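Local coordinates for catalytic domain of the nuclear inclusion protein A (nia) (Tobacco etch virus, PDB 1LVM) that cleaves peptide bonds as a chymotrypsin-like cysteine protease of the virus, cutting at specific sequences, at residues Pro21-Ser33 with Leu40-Asn52. The protein carries 1 engineered substitution. Sequence-based numbering, arbitrary orientation.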
loop_
_atom_site.group_PDB
_atom_site.type_symbol
_atom_site.label_atom_id
_atom_site.label_comp_id
_atom_site.label_asym_id
_atom_site.label_seq_id
_atom_site.Cartn_x
_atom_site.Cartn_y
_atom_site.Cartn_z
ATOM N N PRO A 21 -3.856 14.646 3.813
ATOM C CA PRO A 21 -2.481 14.694 3.317
ATOM C C PRO A 21 -2.042 13.295 2.874
ATOM O O PRO A 21 -1.213 13.142 1.987
ATOM C CB PRO A 21 -1.695 15.184 4.518
ATOM C CG PRO A 21 -2.700 16.153 5.210
ATOM C CD PRO A 21 -3.977 15.332 5.122
ATOM N N ILE A 22 -2.562 12.270 3.527
ATOM C CA ILE A 22 -2.239 10.909 3.093
ATOM C C ILE A 22 -3.064 10.538 1.865
ATOM O O ILE A 22 -2.534 10.065 0.829
ATOM C CB ILE A 22 -2.508 9.868 4.225
ATOM C CG1 ILE A 22 -1.447 9.982 5.288
ATOM C CG2 ILE A 22 -2.493 8.451 3.625
ATOM C CD1 ILE A 22 -1.767 9.188 6.592
ATOM N N SER A 23 -4.382 10.760 1.905
ATOM C CA SER A 23 -5.184 10.324 0.750
ATOM C C SER A 23 -4.834 11.071 -0.506
ATOM O O SER A 23 -4.988 10.513 -1.587
ATOM C CB SER A 23 -6.717 10.453 1.011
ATOM O OG SER A 23 -6.974 11.735 1.435
ATOM N N SER A 24 -4.320 12.296 -0.375
ATOM C CA SER A 24 -3.982 13.067 -1.575
ATOM C C SER A 24 -2.757 12.476 -2.281
ATOM O O SER A 24 -2.471 12.806 -3.443
ATOM C CB SER A 24 -3.787 14.567 -1.248
ATOM O OG SER A 24 -2.705 14.764 -0.378
ATOM N N THR A 25 -2.058 11.571 -1.610
ATOM C CA THR A 25 -0.870 10.945 -2.248
ATOM C C THR A 25 -1.176 9.558 -2.799
ATOM O O THR A 25 -0.303 8.932 -3.435
ATOM C CB THR A 25 0.294 10.752 -1.279
ATOM O OG1 THR A 25 -0.058 9.734 -0.310
ATOM C CG2 THR A 25 0.595 12.047 -0.527
ATOM N N ILE A 26 -2.380 9.065 -2.570
ATOM C CA ILE A 26 -2.714 7.721 -3.064
ATOM C C ILE A 26 -2.980 7.710 -4.565
ATOM O O ILE A 26 -3.545 8.666 -5.109
ATOM C CB ILE A 26 -3.933 7.180 -2.281
ATOM C CG1 ILE A 26 -3.515 7.007 -0.847
ATOM C CG2 ILE A 26 -4.510 5.911 -3.006
ATOM C CD1 ILE A 26 -4.693 6.549 0.081
ATOM N N CYS A 27 -2.441 6.696 -5.255
ATOM C CA CYS A 27 -2.658 6.542 -6.660
ATOM C C CYS A 27 -3.286 5.217 -6.922
ATOM O O CYS A 27 -3.052 4.229 -6.179
ATOM C CB CYS A 27 -1.296 6.500 -7.422
ATOM S SG CYS A 27 -0.221 7.964 -7.226
ATOM N N HIS A 28 -4.045 5.164 -7.999
ATOM C CA HIS A 28 -4.635 3.893 -8.415
ATOM C C HIS A 28 -3.770 3.387 -9.575
ATOM O O HIS A 28 -3.535 4.119 -10.536
ATOM C CB HIS A 28 -6.051 4.020 -8.906
ATOM C CG HIS A 28 -6.713 2.682 -9.032
ATOM N ND1 HIS A 28 -7.223 2.203 -10.221
ATOM C CD2 HIS A 28 -6.917 1.699 -8.112
ATOM C CE1 HIS A 28 -7.719 0.990 -10.029
ATOM N NE2 HIS A 28 -7.546 0.659 -8.759
ATOM N N LEU A 29 -3.349 2.118 -9.490
ATOM C CA LEU A 29 -2.423 1.521 -10.458
ATOM C C LEU A 29 -3.036 0.341 -11.195
ATOM O O LEU A 29 -3.615 -0.551 -10.563
ATOM C CB LEU A 29 -1.186 1.000 -9.671
ATOM C CG LEU A 29 -0.535 2.012 -8.681
ATOM C CD1 LEU A 29 0.660 1.416 -7.962
ATOM C CD2 LEU A 29 -0.016 3.231 -9.417
ATOM N N THR A 30 -2.901 0.337 -12.516
ATOM C CA THR A 30 -3.357 -0.761 -13.287
ATOM C C THR A 30 -2.259 -1.300 -14.169
ATOM O O THR A 30 -1.790 -0.623 -15.053
ATOM C CB THR A 30 -4.613 -0.363 -14.139
ATOM O OG1 THR A 30 -5.658 0.076 -13.247
ATOM C CG2 THR A 30 -5.079 -1.549 -14.983
ATOM N N ASN A 31 -1.838 -2.543 -13.904
ATOM C CA ASN A 31 -0.764 -3.137 -14.732
ATOM C C ASN A 31 -1.459 -4.062 -15.731
ATOM O O ASN A 31 -1.993 -5.099 -15.364
ATOM C CB ASN A 31 0.197 -3.929 -13.819
ATOM C CG ASN A 31 1.295 -4.694 -14.596
ATOM O OD1 ASN A 31 1.343 -4.654 -15.813
ATOM N ND2 ASN A 31 2.216 -5.328 -13.861
ATOM N N GLU A 32 -1.440 -3.683 -17.004
ATOM C CA GLU A 32 -2.101 -4.492 -17.996
ATOM C C GLU A 32 -1.023 -5.197 -18.850
ATOM O O GLU A 32 -0.209 -4.547 -19.531
ATOM C CB GLU A 32 -3.008 -3.573 -18.839
ATOM C CG GLU A 32 -3.826 -4.270 -19.857
ATOM C CD GLU A 32 -4.710 -3.292 -20.614
ATOM O OE1 GLU A 32 -4.181 -2.572 -21.490
ATOM O OE2 GLU A 32 -5.922 -3.232 -20.329
ATOM N N SER A 33 -1.025 -6.522 -18.802
ATOM C CA SER A 33 0.023 -7.230 -19.519
ATOM C C SER A 33 -0.411 -8.658 -19.837
ATOM O O SER A 33 -1.004 -9.310 -18.979
ATOM C CB SER A 33 1.269 -7.277 -18.614
ATOM O OG SER A 33 2.351 -7.905 -19.218
ATOM N N LEU A 40 -4.684 -2.019 -8.204
ATOM C CA LEU A 40 -4.565 -1.872 -6.772
ATOM C C LEU A 40 -3.990 -0.464 -6.538
ATOM O O LEU A 40 -3.822 0.341 -7.492
ATOM C CB LEU A 40 -3.695 -3.032 -6.140
ATOM C CG LEU A 40 -2.139 -3.163 -6.169
ATOM C CD1 LEU A 40 -1.768 -4.578 -6.500
ATOM C CD2 LEU A 40 -1.420 -2.147 -7.010
ATOM N N TYR A 41 -3.726 -0.143 -5.286
ATOM C CA TYR A 41 -3.248 1.208 -4.994
ATOM C C TYR A 41 -1.790 1.348 -4.585
ATOM O O TYR A 41 -1.118 0.385 -4.269
ATOM C CB TYR A 41 -4.106 1.787 -3.859
ATOM C CG TYR A 41 -5.544 1.926 -4.288
ATOM C CD1 TYR A 41 -6.430 0.858 -4.215
ATOM C CD2 TYR A 41 -6.006 3.139 -4.768
ATOM C CE1 TYR A 41 -7.798 1.006 -4.625
ATOM C CE2 TYR A 41 -7.322 3.314 -5.169
ATOM C CZ TYR A 41 -8.218 2.276 -5.099
ATOM O OH TYR A 41 -9.544 2.570 -5.401
ATOM N N GLY A 42 -1.302 2.578 -4.653
ATOM C CA GLY A 42 0.065 2.875 -4.204
ATOM C C GLY A 42 0.076 4.203 -3.474
ATOM O O GLY A 42 -0.924 4.924 -3.500
ATOM N N ILE A 43 1.189 4.502 -2.786
ATOM C CA ILE A 43 1.323 5.716 -1.995
ATOM C C ILE A 43 2.489 6.529 -2.563
ATOM O O ILE A 43 3.635 6.050 -2.610
ATOM C CB ILE A 43 1.631 5.371 -0.538
ATOM C CG1 ILE A 43 0.477 4.528 0.035
ATOM C CG2 ILE A 43 1.843 6.689 0.293
ATOM C CD1 ILE A 43 0.825 3.680 1.258
ATOM N N GLY A 44 2.210 7.753 -2.994
ATOM C CA GLY A 44 3.255 8.577 -3.582
ATOM C C GLY A 44 4.104 9.280 -2.555
ATOM O O GLY A 44 3.628 9.650 -1.482
ATOM N N PHE A 45 5.385 9.421 -2.850
ATOM C CA PHE A 45 6.336 10.076 -1.941
ATOM C C PHE A 45 7.490 10.546 -2.824
ATOM O O PHE A 45 8.280 9.742 -3.360
ATOM C CB PHE A 45 6.864 9.095 -0.882
ATOM C CG PHE A 45 7.725 9.760 0.178
ATOM C CD1 PHE A 45 9.087 9.941 -0.029
ATOM C CD2 PHE A 45 7.155 10.187 1.389
ATOM C CE1 PHE A 45 9.887 10.530 0.952
ATOM C CE2 PHE A 45 7.932 10.768 2.393
ATOM C CZ PHE A 45 9.320 10.949 2.197
ATOM N N GLY A 46 7.578 11.846 -3.019
ATOM C CA GLY A 46 8.603 12.308 -3.925
ATOM C C GLY A 46 8.371 11.704 -5.299
ATOM O O GLY A 46 7.237 11.606 -5.814
ATOM N N PRO A 47 9.465 11.195 -5.922
ATOM C CA PRO A 47 9.371 10.605 -7.252
ATOM C C PRO A 47 8.960 9.134 -7.186
ATOM O O PRO A 47 8.927 8.432 -8.209
ATOM C CB PRO A 47 10.791 10.750 -7.757
ATOM C CG PRO A 47 11.589 10.477 -6.606
ATOM C CD PRO A 47 10.865 11.218 -5.464
ATOM N N PHE A 48 8.645 8.675 -5.974
ATOM C CA PHE A 48 8.305 7.251 -5.774
ATOM C C PHE A 48 6.852 6.957 -5.580
ATOM O O PHE A 48 6.055 7.830 -5.178
ATOM C CB PHE A 48 9.023 6.723 -4.521
ATOM C CG PHE A 48 10.515 7.031 -4.473
ATOM C CD1 PHE A 48 11.330 6.741 -5.578
ATOM C CD2 PHE A 48 11.095 7.596 -3.345
ATOM C CE1 PHE A 48 12.712 7.018 -5.550
ATOM C CE2 PHE A 48 12.478 7.886 -3.283
ATOM C CZ PHE A 48 13.298 7.594 -4.402
ATOM N N ILE A 49 6.476 5.704 -5.868
ATOM C CA ILE A 49 5.128 5.219 -5.561
ATOM C C ILE A 49 5.423 3.892 -4.789
ATOM O O ILE A 49 6.102 3.000 -5.285
ATOM C CB ILE A 49 4.290 4.903 -6.801
ATOM C CG1 ILE A 49 3.959 6.217 -7.530
ATOM C CG2 ILE A 49 2.935 4.192 -6.371
ATOM C CD1 ILE A 49 2.953 6.026 -8.699
ATOM N N ILE A 50 4.905 3.791 -3.581
ATOM C CA ILE A 50 5.135 2.606 -2.710
ATOM C C ILE A 50 3.904 1.769 -2.914
ATOM O O ILE A 50 2.792 2.289 -2.783
ATOM C CB ILE A 50 5.207 3.026 -1.206
ATOM C CG1 ILE A 50 6.438 3.905 -0.970
ATOM C CG2 ILE A 50 5.324 1.728 -0.295
ATOM C CD1 ILE A 50 6.285 4.881 0.121
ATOM N N THR A 51 4.077 0.501 -3.259
ATOM C CA THR A 51 2.908 -0.343 -3.540
ATOM C C THR A 51 3.235 -1.819 -3.296
ATOM O O THR A 51 4.325 -2.158 -2.747
ATOM C CB THR A 51 2.361 -0.084 -4.960
ATOM O OG1 THR A 51 1.121 -0.774 -5.129
ATOM C CG2 THR A 51 3.375 -0.584 -6.092
ATOM N N ASN A 52 2.305 -2.685 -3.655
ATOM C CA ASN A 52 2.532 -4.124 -3.412
ATOM C C ASN A 52 3.475 -4.728 -4.453
ATOM O O ASN A 52 3.355 -4.436 -5.631
ATOM C CB ASN A 52 1.201 -4.882 -3.535
ATOM C CG ASN A 52 0.156 -4.357 -2.584
ATOM O OD1 ASN A 52 -0.533 -3.357 -2.871
ATOM N ND2 ASN A 52 0.027 -5.023 -1.437
#
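L29 and L40 pair across the two strands of an antiparallel beta hairpin, 26-33 with 36-45, in the N-terminal beta barrel of a chymotrypsin-like fold. L29 has the largest buried area here. Its backbone pairs with L40 through two backbone hydrogen bonds, and L29 N meets L40 O nearly head-on, at a C=O...N angle of 177°. The side chain of L29 lies on the same sheet face as C27. Its CG is anti to the carbonyl carbon (chi1 -50°), and CD1 then extends fully, anti to CA, toward the third strand, 48-51. On the way L29 CD1 lies 4.0 Å from G42 N, the backbone of a glycine. L29 CD1 stands 3.9 Å from I49 CG2 and 3.6 Å from T51 OG1. C27 SG touches I49 CD1 at 4.0 Å, so the third strand packs against both C27 and L29.

The other face carries I26, H28, Y41 and I43. H28 CD2 sits over one face of the Y41 ring, offset toward its rim and 3.3 Å from Y41 CZ. The two ring planes meet at 58°. I26 CG2 approaches Y41 CD2 at 3.6 Å. P162 packs against I26 and I43 on this face, and the backbone of Y41 is hydrogen-bonded to that of C159. T51 OG1 donates to Y41 O at 2.7 Å, from above the carbonyl plane.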